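Local coordinates for uncharacterized protein (Staphylococcus aureus subsp. aureus Mu50, PDB 4QPV) that is of unknown function but belongs to the DUF1672 family, whose fold is built from kinked-helix-beta-beta-beta repeats, at residues F63-K68 and D185-Y190; K46-I51 and T70-S75; E56-D61 and S119-T124; T142-E147 and E246-K251. One frame throughout, in Å; residues are numbered along the deposited sequence.

Contact 1 of 4, residues F63-K68 and D185-Y190; sequences FGLKVK and DEYKRY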
loop_
_atom_site.group_PDB
_atom_site.type_symbol
_atom_site.label_atom_id
_atom_site.label_comp_id
_atom_site.label_asym_id
_atom_site.label_seq_id
_atom_site.Cartn_x
_atom_site.Cartn_y
_atom_site.Cartn_z
ATOM N N PHE A 63 -5.869 -16.155 -0.877
ATOM C CA PHE A 63 -4.423 -15.966 -0.764
ATOM C C PHE A 63 -3.762 -16.798 0.343
ATOM O O PHE A 63 -2.525 -16.868 0.388
ATOM C CB PHE A 63 -4.093 -14.473 -0.578
ATOM C CG PHE A 63 -4.669 -13.629 -1.692
ATOM C CD1 PHE A 63 -4.106 -13.647 -2.965
ATOM C CD2 PHE A 63 -5.817 -12.868 -1.490
ATOM C CE1 PHE A 63 -4.655 -12.887 -4.004
ATOM C CE2 PHE A 63 -6.378 -12.125 -2.538
ATOM C CZ PHE A 63 -5.798 -12.150 -3.789
ATOM N N GLY A 64 -4.564 -17.440 1.197
ATOM C CA GLY A 64 -4.041 -18.260 2.291
ATOM C C GLY A 64 -3.389 -17.406 3.361
ATOM O O GLY A 64 -2.479 -17.858 4.062
ATOM N N LEU A 65 -3.836 -16.143 3.469
ATOM C CA LEU A 65 -3.295 -15.190 4.432
ATOM C C LEU A 65 -4.329 -14.708 5.434
ATOM O O LEU A 65 -5.499 -14.497 5.086
ATOM C CB LEU A 65 -2.716 -13.976 3.699
ATOM C CG LEU A 65 -1.441 -14.261 2.880
ATOM C CD1 LEU A 65 -1.202 -13.155 1.857
ATOM C CD2 LEU A 65 -0.217 -14.446 3.795
ATOM N N LYS A 66 -3.877 -14.499 6.671
ATOM C CA LYS A 66 -4.689 -13.966 7.758
ATOM C C LYS A 66 -4.599 -12.435 7.722
ATOM O O LYS A 66 -3.513 -11.867 7.839
ATOM C CB LYS A 66 -4.212 -14.533 9.114
ATOM C CG LYS A 66 -5.195 -14.302 10.265
ATOM C CD LYS A 66 -4.555 -14.469 11.655
ATOM C CE LYS A 66 -4.269 -15.907 12.036
ATOM N NZ LYS A 66 -3.489 -16.005 13.300
ATOM N N VAL A 67 -5.739 -11.767 7.504
ATOM C CA VAL A 67 -5.773 -10.297 7.439
ATOM C C VAL A 67 -6.771 -9.804 8.484
ATOM O O VAL A 67 -7.577 -10.595 8.995
ATOM C CB VAL A 67 -6.099 -9.733 6.002
ATOM C CG1 VAL A 67 -5.186 -10.353 4.955
ATOM C CG2 VAL A 67 -7.577 -9.966 5.620
ATOM N N LYS A 68 -6.724 -8.510 8.772
ATOM C CA LYS A 68 -7.638 -7.845 9.699
ATOM C C LYS A 68 -8.289 -6.631 8.997
ATOM O O LYS A 68 -7.577 -5.775 8.481
ATOM C CB LYS A 68 -6.875 -7.406 10.973
ATOM C CG LYS A 68 -7.758 -6.807 12.065
ATOM C CD LYS A 68 -8.398 -7.887 12.938
ATOM C CE LYS A 68 -9.278 -7.316 14.023
ATOM N NZ LYS A 68 -10.184 -8.357 14.586
ATOM N N ASP A 185 -4.143 -18.047 -10.372
ATOM C CA ASP A 185 -3.557 -19.368 -10.631
ATOM C C ASP A 185 -2.046 -19.297 -10.464
ATOM O O ASP A 185 -1.468 -20.164 -9.809
ATOM C CB ASP A 185 -3.923 -19.901 -12.032
ATOM C CG ASP A 185 -5.324 -20.477 -12.144
ATOM O OD1 ASP A 185 -5.959 -20.714 -11.091
ATOM O OD2 ASP A 185 -5.780 -20.710 -13.285
ATOM N N GLU A 186 -1.421 -18.226 -11.001
ATOM C CA GLU A 186 0.019 -18.000 -10.888
ATOM C C GLU A 186 0.402 -17.774 -9.421
ATOM O O GLU A 186 1.417 -18.322 -8.979
ATOM C CB GLU A 186 0.468 -16.825 -11.765
ATOM C CG GLU A 186 0.593 -17.206 -13.231
ATOM C CD GLU A 186 0.672 -16.079 -14.246
ATOM O OE1 GLU A 186 0.238 -14.944 -13.939
ATOM O OE2 GLU A 186 1.116 -16.356 -15.381
ATOM N N TYR A 187 -0.447 -17.047 -8.650
ATOM C CA TYR A 187 -0.229 -16.836 -7.217
ATOM C C TYR A 187 -0.236 -18.183 -6.480
ATOM O O TYR A 187 0.660 -18.455 -5.679
ATOM C CB TYR A 187 -1.289 -15.888 -6.608
ATOM C CG TYR A 187 -1.154 -15.761 -5.103
ATOM C CD1 TYR A 187 -0.276 -14.836 -4.538
ATOM C CD2 TYR A 187 -1.857 -16.605 -4.243
ATOM C CE1 TYR A 187 -0.108 -14.744 -3.158
ATOM C CE2 TYR A 187 -1.684 -16.535 -2.861
ATOM C CZ TYR A 187 -0.821 -15.588 -2.323
ATOM O OH TYR A 187 -0.648 -15.487 -0.966
ATOM N N LYS A 188 -1.259 -19.015 -6.743
ATOM C CA LYS A 188 -1.400 -20.326 -6.105
ATOM C C LYS A 188 -0.209 -21.239 -6.404
ATOM O O LYS A 188 0.298 -21.891 -5.499
ATOM C CB LYS A 188 -2.717 -21.010 -6.538
ATOM C CG LYS A 188 -3.980 -20.318 -6.025
ATOM C CD LYS A 188 -4.304 -20.684 -4.584
ATOM C CE LYS A 188 -5.616 -20.103 -4.127
ATOM N NZ LYS A 188 -5.680 -20.003 -2.648
ATOM N N ARG A 189 0.266 -21.239 -7.648
ATOM C CA ARG A 189 1.367 -22.092 -8.087
ATOM C C ARG A 189 2.750 -21.614 -7.602
ATOM O O ARG A 189 3.556 -22.441 -7.178
ATOM C CB ARG A 189 1.362 -22.187 -9.624
ATOM C CG ARG A 189 2.449 -23.082 -10.213
ATOM C CD ARG A 189 2.394 -23.101 -11.721
ATOM N NE ARG A 189 3.523 -23.840 -12.285
ATOM C CZ ARG A 189 3.784 -23.926 -13.584
ATOM N NH1 ARG A 189 3.005 -23.312 -14.468
ATOM N NH2 ARG A 189 4.836 -24.613 -14.010
ATOM N N TYR A 190 3.038 -20.313 -7.693
ATOM C CA TYR A 190 4.382 -19.827 -7.396
ATOM C C TYR A 190 4.578 -19.128 -6.049
ATOM O O TYR A 190 5.709 -19.118 -5.548
ATOM C CB TYR A 190 4.823 -18.858 -8.502
ATOM C CG TYR A 190 4.963 -19.495 -9.870
ATOM C CD1 TYR A 190 6.086 -20.252 -10.198
ATOM C CD2 TYR A 190 4.000 -19.297 -10.854
ATOM C CE1 TYR A 190 6.219 -20.840 -11.454
ATOM C CE2 TYR A 190 4.130 -19.870 -12.121
ATOM C CZ TYR A 190 5.245 -20.637 -12.417
ATOM O OH TYR A 190 5.382 -21.191 -13.669
#

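Contact 2 of 4, residues K46-I51 and T70-S75; sequences KHKDKI and TNVVGS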
loop_
_atom_site.group_PDB
_atom_site.type_symbol
_atom_site.label_atom_id
_atom_site.label_comp_id
_atom_site.label_asym_id
_atom_site.label_seq_id
_atom_site.Cartn_x
_atom_site.Cartn_y
_atom_site.Cartn_z
ATOM N N LYS A 46 -24.413 -0.585 9.055
ATOM C CA LYS A 46 -25.321 -1.531 9.701
ATOM C C LYS A 46 -24.785 -2.971 9.705
ATOM O O LYS A 46 -25.261 -3.792 10.501
ATOM C CB LYS A 46 -26.687 -1.485 9.006
ATOM C CG LYS A 46 -27.512 -0.250 9.356
ATOM C CD LYS A 46 -28.241 -0.410 10.677
ATOM C CE LYS A 46 -28.893 0.877 11.120
ATOM N NZ LYS A 46 -29.345 0.771 12.527
ATOM N N HIS A 47 -23.806 -3.286 8.828
ATOM C CA HIS A 47 -23.285 -4.648 8.700
ATOM C C HIS A 47 -21.758 -4.677 8.721
ATOM O O HIS A 47 -21.154 -5.567 8.131
ATOM C CB HIS A 47 -23.814 -5.298 7.401
ATOM C CG HIS A 47 -25.300 -5.225 7.290
ATOM N ND1 HIS A 47 -26.118 -6.118 7.970
ATOM C CD2 HIS A 47 -26.071 -4.301 6.676
ATOM C CE1 HIS A 47 -27.354 -5.722 7.725
ATOM N NE2 HIS A 47 -27.376 -4.638 6.945
ATOM N N LYS A 48 -21.147 -3.736 9.451
ATOM C CA LYS A 48 -19.702 -3.592 9.589
ATOM C C LYS A 48 -19.040 -4.912 10.016
ATOM O O LYS A 48 -18.113 -5.332 9.341
ATOM C CB LYS A 48 -19.394 -2.463 10.594
ATOM C CG LYS A 48 -17.915 -2.184 10.809
ATOM C CD LYS A 48 -17.717 -1.266 12.011
ATOM C CE LYS A 48 -16.263 -1.101 12.389
ATOM N NZ LYS A 48 -16.110 -0.461 13.728
ATOM N N ASP A 49 -19.532 -5.592 11.087
ATOM C CA ASP A 49 -18.907 -6.840 11.554
ATOM C C ASP A 49 -18.999 -7.987 10.532
ATOM O O ASP A 49 -18.014 -8.689 10.306
ATOM C CB ASP A 49 -19.504 -7.291 12.897
ATOM C CG ASP A 49 -19.212 -6.338 14.052
ATOM O OD1 ASP A 49 -18.330 -5.460 13.896
ATOM O OD2 ASP A 49 -19.882 -6.450 15.094
ATOM N N LYS A 50 -20.163 -8.179 9.930
ATOM C CA LYS A 50 -20.340 -9.250 8.948
ATOM C C LYS A 50 -19.469 -8.985 7.728
ATOM O O LYS A 50 -18.813 -9.896 7.239
ATOM C CB LYS A 50 -21.825 -9.349 8.521
ATOM C CG LYS A 50 -22.125 -10.395 7.425
ATOM C CD LYS A 50 -21.887 -11.825 7.930
ATOM C CE LYS A 50 -22.592 -12.835 7.060
ATOM N NZ LYS A 50 -22.695 -14.154 7.739
ATOM N N ILE A 51 -19.448 -7.729 7.256
ATOM C CA ILE A 51 -18.683 -7.387 6.048
ATOM C C ILE A 51 -17.184 -7.576 6.333
ATOM O O ILE A 51 -16.469 -8.152 5.498
ATOM C CB ILE A 51 -19.035 -5.966 5.513
ATOM C CG1 ILE A 51 -20.502 -5.890 5.019
ATOM C CG2 ILE A 51 -18.064 -5.543 4.400
ATOM C CD1 ILE A 51 -21.080 -4.395 4.964
ATOM N N THR A 70 -9.684 -3.039 8.446
ATOM C CA THR A 70 -9.357 -1.739 9.045
ATOM C C THR A 70 -10.451 -0.719 8.767
ATOM O O THR A 70 -10.522 0.297 9.448
ATOM C CB THR A 70 -8.030 -1.205 8.490
ATOM O OG1 THR A 70 -8.193 -1.018 7.087
ATOM C CG2 THR A 70 -6.856 -2.121 8.791
ATOM N N ASN A 71 -11.250 -0.949 7.722
ATOM C CA ASN A 71 -12.296 -0.007 7.350
ATOM C C ASN A 71 -13.325 -0.661 6.492
ATOM O O ASN A 71 -12.985 -1.444 5.609
ATOM C CB ASN A 71 -11.712 1.234 6.616
ATOM C CG ASN A 71 -12.601 2.461 6.672
ATOM O OD1 ASN A 71 -13.640 2.479 7.342
ATOM N ND2 ASN A 71 -12.187 3.535 6.006
ATOM N N VAL A 72 -14.599 -0.340 6.749
ATOM C CA VAL A 72 -15.696 -0.858 5.939
ATOM C C VAL A 72 -16.472 0.335 5.445
ATOM O O VAL A 72 -16.965 1.132 6.260
ATOM C CB VAL A 72 -16.586 -1.875 6.701
ATOM C CG1 VAL A 72 -17.805 -2.258 5.864
ATOM C CG2 VAL A 72 -15.786 -3.121 7.093
ATOM N N VAL A 73 -16.581 0.482 4.115
ATOM C CA VAL A 73 -17.252 1.665 3.567
ATOM C C VAL A 73 -18.247 1.322 2.480
ATOM O O VAL A 73 -18.174 0.244 1.898
ATOM C CB VAL A 73 -16.204 2.689 3.001
ATOM C CG1 VAL A 73 -15.287 3.239 4.099
ATOM C CG2 VAL A 73 -15.389 2.111 1.828
ATOM N N GLY A 74 -19.136 2.275 2.180
ATOM C CA GLY A 74 -20.016 2.195 1.020
ATOM C C GLY A 74 -19.123 2.420 -0.200
ATOM O O GLY A 74 -18.178 3.213 -0.134
ATOM N N SER A 75 -19.360 1.692 -1.305
ATOM C CA SER A 75 -18.581 1.834 -2.544
ATOM C C SER A 75 -19.478 1.431 -3.706
ATOM O O SER A 75 -19.927 0.282 -3.753
ATOM C CB SER A 75 -17.310 0.986 -2.483
ATOM O OG SER A 75 -16.484 1.231 -3.608
#

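Contact 3 of 4, residues E56-D61 and S119-T124; sequences EQFFMD and STLVGT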
loop_
_atom_site.group_PDB
_atom_site.type_symbol
_atom_site.label_atom_id
_atom_site.label_comp_id
_atom_site.label_asym_id
_atom_site.label_seq_id
_atom_site.Cartn_x
_atom_site.Cartn_y
_atom_site.Cartn_z
ATOM N N GLU A 56 -12.204 -10.646 5.515
ATOM C CA GLU A 56 -11.106 -11.459 6.061
ATOM C C GLU A 56 -11.154 -12.870 5.458
ATOM O O GLU A 56 -10.123 -13.396 5.015
ATOM C CB GLU A 56 -11.187 -11.487 7.597
ATOM C CG GLU A 56 -10.817 -10.126 8.195
ATOM C CD GLU A 56 -11.300 -9.863 9.612
ATOM O OE1 GLU A 56 -11.890 -10.777 10.237
ATOM O OE2 GLU A 56 -11.106 -8.723 10.093
ATOM N N GLN A 57 -12.370 -13.451 5.363
ATOM C CA GLN A 57 -12.548 -14.778 4.767
ATOM C C GLN A 57 -12.039 -14.789 3.323
ATOM O O GLN A 57 -11.416 -15.771 2.917
ATOM C CB GLN A 57 -14.030 -15.203 4.803
ATOM C CG GLN A 57 -14.295 -16.612 4.232
ATOM C CD GLN A 57 -15.769 -16.909 4.116
ATOM O OE1 GLN A 57 -16.621 -16.058 4.388
ATOM N NE2 GLN A 57 -16.117 -18.144 3.759
ATOM N N PHE A 58 -12.363 -13.732 2.537
ATOM C CA PHE A 58 -11.936 -13.646 1.137
ATOM C C PHE A 58 -10.403 -13.807 1.005
ATOM O O PHE A 58 -9.931 -14.565 0.151
ATOM C CB PHE A 58 -12.374 -12.313 0.507
ATOM C CG PHE A 58 -12.027 -12.191 -0.963
ATOM C CD1 PHE A 58 -10.787 -11.702 -1.365
ATOM C CD2 PHE A 58 -12.959 -12.520 -1.945
ATOM C CE1 PHE A 58 -10.462 -11.599 -2.729
ATOM C CE2 PHE A 58 -12.638 -12.416 -3.303
ATOM C CZ PHE A 58 -11.392 -11.955 -3.688
ATOM N N PHE A 59 -9.647 -13.093 1.828
ATOM C CA PHE A 59 -8.180 -13.125 1.769
ATOM C C PHE A 59 -7.634 -14.463 2.224
ATOM O O PHE A 59 -6.613 -14.902 1.687
ATOM C CB PHE A 59 -7.571 -11.969 2.569
ATOM C CG PHE A 59 -7.590 -10.685 1.780
ATOM C CD1 PHE A 59 -8.728 -9.882 1.755
ATOM C CD2 PHE A 59 -6.497 -10.315 0.993
ATOM C CE1 PHE A 59 -8.764 -8.715 0.974
ATOM C CE2 PHE A 59 -6.547 -9.170 0.192
ATOM C CZ PHE A 59 -7.679 -8.380 0.187
HETATM N N MSE A 60 -8.326 -15.147 3.167
HETATM C CA MSE A 60 -7.883 -16.473 3.595
HETATM C C MSE A 60 -8.158 -17.486 2.468
HETATM O O MSE A 60 -7.255 -18.224 2.094
HETATM C CB MSE A 60 -8.538 -16.909 4.925
HETATM C CG MSE A 60 -8.047 -18.289 5.431
HETATM SE SE MSE A 60 -6.090 -18.423 5.689
HETATM C CE MSE A 60 -5.956 -17.415 7.337
ATOM N N ASP A 61 -9.398 -17.499 1.916
ATOM C CA ASP A 61 -9.786 -18.418 0.841
ATOM C C ASP A 61 -8.907 -18.287 -0.416
ATOM O O ASP A 61 -8.497 -19.301 -0.988
ATOM C CB ASP A 61 -11.250 -18.184 0.442
ATOM C CG ASP A 61 -12.275 -18.635 1.473
ATOM O OD1 ASP A 61 -11.903 -19.415 2.388
ATOM O OD2 ASP A 61 -13.434 -18.198 1.381
ATOM N N SER A 119 -5.891 -9.803 -11.022
ATOM C CA SER A 119 -4.451 -9.707 -11.262
ATOM C C SER A 119 -3.858 -8.538 -10.462
ATOM O O SER A 119 -2.800 -8.683 -9.849
ATOM C CB SER A 119 -4.158 -9.546 -12.752
ATOM O OG SER A 119 -4.058 -10.805 -13.395
ATOM N N THR A 120 -4.569 -7.387 -10.429
ATOM C CA THR A 120 -4.131 -6.190 -9.703
ATOM C C THR A 120 -4.076 -6.497 -8.196
ATOM O O THR A 120 -3.092 -6.165 -7.545
ATOM C CB THR A 120 -5.023 -4.980 -10.038
ATOM O OG1 THR A 120 -4.915 -4.726 -11.448
ATOM C CG2 THR A 120 -4.618 -3.711 -9.271
ATOM N N LEU A 121 -5.111 -7.174 -7.668
ATOM C CA LEU A 121 -5.147 -7.554 -6.258
ATOM C C LEU A 121 -4.007 -8.507 -5.941
ATOM O O LEU A 121 -3.362 -8.350 -4.913
ATOM C CB LEU A 121 -6.508 -8.193 -5.901
ATOM C CG LEU A 121 -6.693 -8.510 -4.427
ATOM C CD1 LEU A 121 -6.630 -7.217 -3.557
ATOM C CD2 LEU A 121 -7.986 -9.249 -4.214
ATOM N N VAL A 122 -3.737 -9.476 -6.835
ATOM C CA VAL A 122 -2.593 -10.378 -6.661
ATOM C C VAL A 122 -1.298 -9.529 -6.509
ATOM O O VAL A 122 -0.528 -9.779 -5.586
ATOM C CB VAL A 122 -2.479 -11.426 -7.794
ATOM C CG1 VAL A 122 -1.121 -12.118 -7.779
ATOM C CG2 VAL A 122 -3.600 -12.465 -7.677
ATOM N N GLY A 123 -1.108 -8.531 -7.381
ATOM C CA GLY A 123 0.056 -7.639 -7.332
ATOM C C GLY A 123 0.149 -6.874 -6.023
ATOM O O GLY A 123 1.235 -6.709 -5.468
ATOM N N THR A 124 -1.008 -6.451 -5.488
ATOM C CA THR A 124 -1.108 -5.748 -4.206
ATOM C C THR A 124 -0.647 -6.686 -3.063
ATOM O O THR A 124 0.120 -6.280 -2.199
ATOM C CB THR A 124 -2.547 -5.239 -4.043
ATOM O OG1 THR A 124 -2.716 -4.141 -4.940
ATOM C CG2 THR A 124 -2.861 -4.800 -2.636
#

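Contact 4 of 4, residues T142-E147 and E246-K251; sequences TEVLKE and EVLKKK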
loop_
_atom_site.group_PDB
_atom_site.type_symbol
_atom_site.label_atom_id
_atom_site.label_comp_id
_atom_site.label_asym_id
_atom_site.label_seq_id
_atom_site.Cartn_x
_atom_site.Cartn_y
_atom_site.Cartn_z
ATOM N N THR A 142 12.926 3.022 6.244
ATOM C CA THR A 142 11.891 3.664 7.073
ATOM C C THR A 142 12.542 4.507 8.177
ATOM O O THR A 142 12.188 5.678 8.357
ATOM C CB THR A 142 10.937 2.631 7.667
ATOM O OG1 THR A 142 10.402 1.851 6.594
ATOM C CG2 THR A 142 9.798 3.292 8.465
ATOM N N GLU A 143 13.527 3.925 8.859
ATOM C CA GLU A 143 14.279 4.585 9.915
ATOM C C GLU A 143 14.986 5.867 9.376
ATOM O O GLU A 143 14.905 6.920 10.009
ATOM C CB GLU A 143 15.296 3.596 10.500
ATOM C CG GLU A 143 16.125 4.182 11.626
ATOM C CD GLU A 143 15.365 4.555 12.888
ATOM O OE1 GLU A 143 14.220 4.083 13.080
ATOM O OE2 GLU A 143 15.941 5.303 13.706
ATOM N N VAL A 144 15.634 5.780 8.197
ATOM C CA VAL A 144 16.341 6.926 7.593
ATOM C C VAL A 144 15.338 8.051 7.251
ATOM O O VAL A 144 15.639 9.225 7.459
ATOM C CB VAL A 144 17.203 6.510 6.361
ATOM C CG1 VAL A 144 17.793 7.735 5.648
ATOM C CG2 VAL A 144 18.323 5.542 6.767
ATOM N N LEU A 145 14.132 7.700 6.797
ATOM C CA LEU A 145 13.124 8.708 6.459
ATOM C C LEU A 145 12.636 9.432 7.731
ATOM O O LEU A 145 12.427 10.640 7.696
ATOM C CB LEU A 145 11.972 8.080 5.662
ATOM C CG LEU A 145 12.363 7.780 4.194
ATOM C CD1 LEU A 145 11.459 6.745 3.591
ATOM C CD2 LEU A 145 12.374 9.076 3.344
ATOM N N LYS A 146 12.569 8.717 8.865
ATOM C CA LYS A 146 12.227 9.305 10.173
ATOM C C LYS A 146 13.352 10.238 10.635
ATOM O O LYS A 146 13.084 11.319 11.152
ATOM C CB LYS A 146 12.012 8.194 11.216
ATOM C CG LYS A 146 10.681 7.444 11.057
ATOM C CD LYS A 146 10.706 6.228 11.989
ATOM C CE LYS A 146 9.460 5.384 11.852
ATOM N NZ LYS A 146 9.497 4.252 12.834
ATOM N N GLU A 147 14.610 9.806 10.425
ATOM C CA GLU A 147 15.828 10.544 10.795
ATOM C C GLU A 147 15.900 11.917 10.139
ATOM O O GLU A 147 16.359 12.869 10.769
ATOM C CB GLU A 147 17.097 9.773 10.385
ATOM C CG GLU A 147 17.478 8.531 11.181
ATOM C CD GLU A 147 18.791 7.916 10.727
ATOM O OE1 GLU A 147 19.652 8.673 10.222
ATOM O OE2 GLU A 147 18.962 6.683 10.871
ATOM N N GLU A 246 21.068 12.548 -2.712
ATOM C CA GLU A 246 22.513 12.330 -2.590
ATOM C C GLU A 246 22.865 11.704 -1.234
ATOM O O GLU A 246 23.664 10.773 -1.192
ATOM C CB GLU A 246 23.303 13.632 -2.824
ATOM C CG GLU A 246 23.195 14.101 -4.273
ATOM C CD GLU A 246 23.570 13.077 -5.334
ATOM O OE1 GLU A 246 24.677 12.501 -5.246
ATOM O OE2 GLU A 246 22.742 12.825 -6.237
ATOM N N VAL A 247 22.227 12.167 -0.149
ATOM C CA VAL A 247 22.415 11.610 1.197
ATOM C C VAL A 247 21.999 10.103 1.197
ATOM O O VAL A 247 22.780 9.246 1.625
ATOM C CB VAL A 247 21.640 12.444 2.254
ATOM C CG1 VAL A 247 21.545 11.719 3.610
ATOM C CG2 VAL A 247 22.267 13.822 2.416
ATOM N N LEU A 248 20.819 9.795 0.645
ATOM C CA LEU A 248 20.283 8.427 0.556
ATOM C C LEU A 248 21.205 7.480 -0.232
ATOM O O LEU A 248 21.447 6.356 0.221
ATOM C CB LEU A 248 18.867 8.452 -0.063
ATOM C CG LEU A 248 17.805 9.110 0.808
ATOM C CD1 LEU A 248 16.500 9.285 0.056
ATOM C CD2 LEU A 248 17.582 8.325 2.111
ATOM N N LYS A 249 21.771 7.942 -1.368
ATOM C CA LYS A 249 22.693 7.128 -2.186
ATOM C C LYS A 249 23.918 6.655 -1.398
ATOM O O LYS A 249 24.477 5.595 -1.718
ATOM C CB LYS A 249 23.174 7.883 -3.432
ATOM C CG LYS A 249 22.084 8.139 -4.463
ATOM C CD LYS A 249 22.584 9.101 -5.536
ATOM C CE LYS A 249 21.452 9.549 -6.420
ATOM N NZ LYS A 249 21.935 10.412 -7.530
ATOM N N LYS A 250 24.312 7.416 -0.358
ATOM C CA LYS A 250 25.486 7.097 0.473
ATOM C C LYS A 250 25.149 6.214 1.695
ATOM O O LYS A 250 26.063 5.825 2.427
ATOM C CB LYS A 250 26.197 8.377 0.930
ATOM C CG LYS A 250 26.860 9.148 -0.191
ATOM C CD LYS A 250 27.502 10.392 0.386
ATOM C CE LYS A 250 28.052 11.316 -0.664
ATOM N NZ LYS A 250 28.821 12.423 -0.040
ATOM N N LYS A 251 23.863 5.870 1.893
ATOM C CA LYS A 251 23.439 4.982 2.975
ATOM C C LYS A 251 23.581 3.564 2.463
ATOM O O LYS A 251 22.862 3.171 1.542
ATOM C CB LYS A 251 21.978 5.271 3.423
ATOM C CG LYS A 251 21.735 6.687 3.920
ATOM C CD LYS A 251 22.289 6.962 5.308
ATOM C CE LYS A 251 22.538 8.440 5.393
ATOM N NZ LYS A 251 22.669 8.931 6.773
#

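Contact 1 of 4, residues F63-K68 and D185-Y190
The ring of F63 stands edge-on over one face of Y187, its CD1 lying 3.7 Å above the middle of the tyrosine ring; at the rim of that same ring, in its plane, sits the carbonyl oxygen of F63. This is a T-shaped aromatic pair, with planes at 83° and centroids 5.2 Å apart, and it joins the C-terminal end of helix 48-63 to the short helix 184-190 in the kinked-helix-beta-beta-beta fold. Y187 reaches across because its CG is anti to the backbone N (chi1 175°), which sends the ring out from its helix with the hydroxyl leading. The phenol then donates to F63 O, meeting a lone pair in the carbonyl plane at a C=O...O angle of 130°. One residue of the first segment therefore fixes the tyrosine twice: its ring edge covers a face and its carbonyl oxygen accepts the hydroxyl's hydrogen bond, which limits rotation of the phenol. L65 adds a methyl beside the hydroxyl, while L121 and V122 of helix 116-133 pack against F63. G64, with positive phi, carries the chain out of the helix toward strand 67-75. K188 extends past the same turn, and its NZ is held by Q192 and by the carbonyl of N62, both outside the two segments. The hydrogen bond itself, Y187 OH to F63 O, measures 2.7 Å.

Contact 2 of 4, residues K46-I51 and T70-S75
V72 CG1 is anti to its own backbone N (chi1 173°) and I51 CG2 is likewise anti to its N, and these two methyls meet at 3.6 Å between I51 CG2 and V72 CG1. The isoleucine's chi1 of -65° puts its other branch, CG1, beside the backbone N, and the CD1 at the end of that branch still comes within 4.0 Å of V72 CG1. The one valine methyl thus touches I51 at CB, CG2 and CD1, lying against the flank of the side chain. The second valine methyl, CG2, turns to the start of the helix and rests 3.9 Å from the carbonyl oxygen of K48. That lysine offers only the root of its side chain: CG comes 4.3 Å from V72 CB, and the extended remainder leads off to the exposed surface. No hydrogen bond crosses here; the contact is apolar, with the strand supplying one residue and the helix its first turn, closed by the bond from I51 N to H47 O. I51 is buried, since V79 and V81 of strand 78-87 and F43 of helix 38-46 also pack on it. Beside V72 in the strand, T70 and N71 both face F82 and form a classic beta bulge. The arrangement is helix-on-sheet packing: the start of helix 48-63 lies against the edge strand of the three-stranded antiparallel sheet that follows it.

Contact 3 of 4, residues E56-D61 and S119-T124
L121 leaves helix 116-133 with its CB directed at helix 48-63, and CG, anti to the backbone N (chi1 -175°), carries the branch farther across. There the side chain forks between two phenylalanines. CD2 goes to F58, stopping 3.7 Å from F58 CE1, at the edge of that ring and near its plane. The leucine and this phenylalanine reach head-on toward each other, each from its own helix. CD1 turns to the next residue along and comes 4.1 Å from F59 CZ, at the far end of a ring whose side chain runs obliquely to the leucine. F58 and F59 reach this place by different torsions: F58 has CG anti to its N and heads toward the other helix, whereas F59 starts more to the flank of its helix and only its tip comes close. The helix backbones stay well apart, the nearest CA atoms, those of F59 and L121, being 10.2 Å from each other, so these long side chains do the bridging. All three are buried and apolar, and no hydrogen bond joins the two segments. Other parts of the fold enclose them: F63 packs on both F58 and L121, and I96 of strand 90-98 touches both phenylalanines, with V67 of strand 67-75 against F59. The result is a hydrophobic core of helix-to-helix packing, in which the helix before the three-stranded sheet and the helix after it meet beside that sheet.

Contact 4 of 4, residues T142-E147 and E246-K251
V144 and L248 make the close contact. T142, two residues earlier, touches Y175 of strand 175-178; V144 is the residue whose CB points across. CG1 of that valine, anti to the backbone N (chi1 173°), meets L248 CD2 at 3.6 Å, the two side chains running antiparallel alongside one another. The same CG1 lies 4.4 Å from K251 CG, so the aliphatic root of the lysine continues the apolar patch where helix 234-249 gives way to loop. L145 brings its end nearer and also touches Y174 and Y175. Last comes E147, whose carboxylate, in the one of its two conformers described here, is near the amine of K251 but too far for a salt bridge, a doubtful pairing at best; K251 NZ bonds to Y148 OH just beyond the helix. The contact is helix-to-helix packing in which the C-terminal ends of 135-147 and 234-249 meet beside the mixed beta sheet.

Overall arrangement
From the N terminus, helix 48-63 opens contact 2 at its start, carries the first segment of contact 3, and ends in F63, where contact 1 begins. Contact 2 closes first, after the rest of helix 48-63 and the turn beyond it, when strand 67-75 folds back on that helix. Contact 3 closes after the three-stranded sheet, through helix 116-133, and contact 1 much later, through helix 184-190. These three cross one another, and contacts 1 and 3 touch, their centres about 7 Å apart. Contact 4 opens after contacts 2 and 3 have closed, crosses contact 1, and ties two helices near the mixed sheet, its centre about 32 Å from that of contact 3.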